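Local atomic coordinates of GRMZM2G135359 pseudokinase (Zea mays, PDB entry 6CPY), a protein that is a receptor-like pseudokinase, here its ligand-free kinase-fold domain, that may bind ATP and whose protein kinase activity is doubtful. Residues Arg149-Ile154 / Asp183-Val188. Numbering follows the deposited sequence.
Sequences RISMGI and DFAAKV
The side chain of Arg149 leaves with CG anti to its own carbonyl carbon (chi1 -74°), then bends at chi2 and chi3. This carries NH2 to the turn at Asp183. Asp183 holds CG between its backbone N and carbonyl carbon, which swings OD1 toward the arginine. OD1 lies in plane at the guanidinium edge. The salt bridge is long, NH2 to OD1 3.5 Å, and its hydrogen bond is weak, with an N-H...O angle of 157°. Thr181 OG1 makes a second weak hydrogen bond with this OD1.

Beside this polar end, Ile150 CG1 packs 3.3 Å from Phe184 O, a buried carbonyl with no polar partner in the model. Ala186 CB points at the helix and sits 3.7 Å from Ile150 O and 3.9 Å from Ile154 CG1. Gly153 offers no side chain here, which lets the strand come close. Ile154 and Val188 cross at about a right angle, CG1 to CG2 4.2 Å. One water bridges the backbones, donating to Arg149 O (2.7 Å) and accepting from Ala186 N (2.9 Å).

The contact lies in the kinase C-lobe, where the hairpin of strands 178-180 and 186-188 (beta7-beta8) packs on helix 144-164 (alphaE). The axis of segment 149-154 runs 35° from that of strand 186-188. Leu180 and Val178 also touch Ile150 and Ile154, respectively. Helices 214-230 and 293-304 pack against Ser151.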
ATOM      1  N   ARG A 149       9.398  12.635  -2.904  1.00 22.83           N
ATOM      2  CA  ARG A 149       8.048  12.775  -2.367  1.00 24.94           C
ATOM      3  C   ARG A 149       7.370  11.435  -2.130  1.00 21.97           C
ATOM      4  O   ARG A 149       6.729  11.241  -1.123  1.00 21.62           O
ATOM      5  CB  ARG A 149       7.170  13.600  -3.301  1.00 28.96           C
ATOM      6  CG  ARG A 149       7.464  15.087  -3.313  1.00 34.88           C
ATOM      7  CD  ARG A 149       6.158  15.865  -3.395  1.00 38.86           C
ATOM      8  NE  ARG A 149       5.201  15.238  -4.299  1.00 43.89           N
ATOM      9  CZ  ARG A 149       3.872  15.286  -4.169  1.00 47.11           C
ATOM     10  NH1 ARG A 149       3.289  15.928  -3.157  1.00 50.24           N
ATOM     11  NH2 ARG A 149       3.113  14.677  -5.062  1.00 47.34           N
ATOM     12  N   ILE A 150       7.512  10.517  -3.077  1.00 21.02           N
ATOM     13  CA  ILE A 150       6.939   9.190  -2.946  1.00 21.68           C
ATOM     14  C   ILE A 150       7.612   8.440  -1.793  1.00 22.07           C
ATOM     15  O   ILE A 150       6.942   7.880  -0.932  1.00 20.10           O
ATOM     16  CB  ILE A 150       7.063   8.411  -4.272  1.00 22.04           C
ATOM     17  CG1 ILE A 150       6.091   9.007  -5.308  1.00 22.63           C
ATOM     18  CG2 ILE A 150       6.822   6.918  -4.052  1.00 22.58           C
ATOM     19  CD1 ILE A 150       6.423   8.635  -6.736  1.00 22.68           C
ATOM     20  N   SER A 151       8.939   8.476  -1.758  1.00 22.49           N
ATOM     21  CA  SER A 151       9.693   7.830  -0.680  1.00 22.94           C
ATOM     22  C   SER A 151       9.284   8.326   0.724  1.00 22.14           C
ATOM     23  O   SER A 151       9.129   7.528   1.656  1.00 22.63           O
ATOM     24  CB  SER A 151      11.213   8.066  -0.903  1.00 23.45           C
ATOM     25  OG  SER A 151      11.654   7.547  -2.153  1.00 25.21           O
ATOM     26  N   MET A 152       9.119   9.635   0.871  1.00 23.25           N
ATOM     27  CA  MET A 152       8.750  10.226   2.155  0.50 24.09           C
ATOM     28  C   MET A 152       7.324   9.844   2.519  1.00 24.29           C
ATOM     29  O   MET A 152       7.064   9.409   3.645  1.00 24.89           O
ATOM     30  CB  MET A 152       8.897  11.748   2.133  0.50 25.58           C
ATOM     31  CG  MET A 152       8.930  12.383   3.523  0.50 26.84           C
ATOM     32  SD  MET A 152      10.387  11.879   4.470  0.50 28.00           S
ATOM     33  CE  MET A 152      11.415  11.513   3.067  0.50 24.92           C
ATOM     34  N   GLY A 153       6.407   9.985   1.559  1.00 23.56           N
ATOM     35  CA  GLY A 153       5.006   9.596   1.758  1.00 23.22           C
ATOM     36  C   GLY A 153       4.851   8.181   2.277  1.00 23.52           C
ATOM     37  O   GLY A 153       4.097   7.941   3.223  1.00 24.60           O
ATOM     38  N   ILE A 154       5.567   7.242   1.662  1.00 22.64           N
ATOM     39  CA  ILE A 154       5.595   5.857   2.120  1.00 22.98           C
ATOM     40  C   ILE A 154       6.077   5.755   3.566  1.00 24.36           C
ATOM     41  O   ILE A 154       5.435   5.105   4.402  1.00 22.98           O
ATOM     42  CB  ILE A 154       6.450   4.955   1.199  1.00 23.13           C
ATOM     43  CG1 ILE A 154       5.815   4.837  -0.191  1.00 22.91           C
ATOM     44  CG2 ILE A 154       6.585   3.566   1.788  1.00 22.49           C
ATOM     45  CD1 ILE A 154       6.748   4.301  -1.248  1.00 23.77           C
ATOM     46  N   ASP A 183      -1.146  14.004  -8.441  1.00 41.69           N
ATOM     47  CA  ASP A 183       0.149  14.716  -8.474  1.00 39.59           C
ATOM     48  C   ASP A 183       1.310  13.859  -7.938  1.00 38.15           C
ATOM     49  O   ASP A 183       2.312  14.371  -7.407  1.00 34.51           O
ATOM     50  CB  ASP A 183       0.066  16.078  -7.768  1.00 42.65           C
ATOM     51  CG  ASP A 183      -0.313  15.971  -6.317  1.00 44.89           C
ATOM     52  OD1 ASP A 183      -0.285  14.852  -5.753  1.00 48.99           O
ATOM     53  OD2 ASP A 183      -0.639  17.028  -5.734  1.00 48.19           O
ATOM     54  N   PHE A 184       1.154  12.550  -8.112  1.00 35.09           N
ATOM     55  CA  PHE A 184       2.182  11.551  -7.831  1.00 36.04           C
ATOM     56  C   PHE A 184       2.608  11.467  -6.370  1.00 34.92           C
ATOM     57  O   PHE A 184       3.755  11.153  -6.077  1.00 36.58           O
ATOM     58  CB  PHE A 184       3.370  11.743  -8.775  1.00 37.32           C
ATOM     59  CG  PHE A 184       3.004  11.548 -10.208  1.00 38.92           C
ATOM     60  CD1 PHE A 184       3.025  10.284 -10.771  1.00 37.29           C
ATOM     61  CD2 PHE A 184       2.553  12.617 -10.975  1.00 41.38           C
ATOM     62  CE1 PHE A 184       2.655  10.089 -12.088  1.00 39.58           C
ATOM     63  CE2 PHE A 184       2.172  12.429 -12.296  1.00 42.32           C
ATOM     64  CZ  PHE A 184       2.230  11.161 -12.853  1.00 41.95           C
ATOM     65  N   ALA A 185       1.687  11.736  -5.452  1.00 32.08           N
ATOM     66  CA  ALA A 185       1.922  11.416  -4.051  1.00 31.07           C
ATOM     67  C   ALA A 185       1.681   9.920  -3.835  1.00 29.18           C
ATOM     68  O   ALA A 185       0.907   9.288  -4.563  1.00 28.64           O
ATOM     69  CB  ALA A 185       1.020  12.238  -3.148  1.00 31.45           C
ATOM     70  N   ALA A 186       2.336   9.358  -2.827  1.00 26.83           N
ATOM     71  CA  ALA A 186       2.203   7.944  -2.526  1.00 26.70           C
ATOM     72  C   ALA A 186       0.917   7.645  -1.763  1.00 25.99           C
ATOM     73  O   ALA A 186       0.560   8.371  -0.848  1.00 25.50           O
ATOM     74  CB  ALA A 186       3.389   7.466  -1.705  1.00 27.40           C
ATOM     75  N   LYS A 187       0.256   6.551  -2.139  1.00 26.85           N
ATOM     76  CA  LYS A 187      -0.760   5.914  -1.310  1.00 26.70           C
ATOM     77  C   LYS A 187      -0.472   4.426  -1.181  1.00 25.57           C
ATOM     78  O   LYS A 187      -0.643   3.647  -2.133  1.00 26.22           O
ATOM     79  CB  LYS A 187      -2.174   6.186  -1.856  1.00 29.01           C
ATOM     80  CG  LYS A 187      -2.740   7.514  -1.358  1.00 29.50           C
ATOM     81  CD  LYS A 187      -4.213   7.705  -1.707  1.00 30.32           C
ATOM     82  CE  LYS A 187      -4.714   9.059  -1.256  1.00 28.52           C
ATOM     83  NZ  LYS A 187      -4.902   9.159   0.215  1.00 27.52           N
ATOM     84  N   VAL A 188       0.008   4.036  -0.003  1.00 24.95           N
ATOM     85  CA  VAL A 188       0.245   2.636   0.307  1.00 24.70           C
ATOM     86  C   VAL A 188      -1.125   1.972   0.447  1.00 25.79           C
ATOM     87  O   VAL A 188      -2.040   2.563   1.019  1.00 25.87           O
ATOM     88  CB  VAL A 188       1.031   2.453   1.611  1.00 26.55           C
ATOM     89  CG1 VAL A 188       1.252   0.975   1.908  1.00 26.73           C
ATOM     90  CG2 VAL A 188       2.365   3.198   1.535  1.00 26.44           C
TER
HETATM   91  O   HOH W   1       4.048  11.045  -1.255  1.00 25.25           O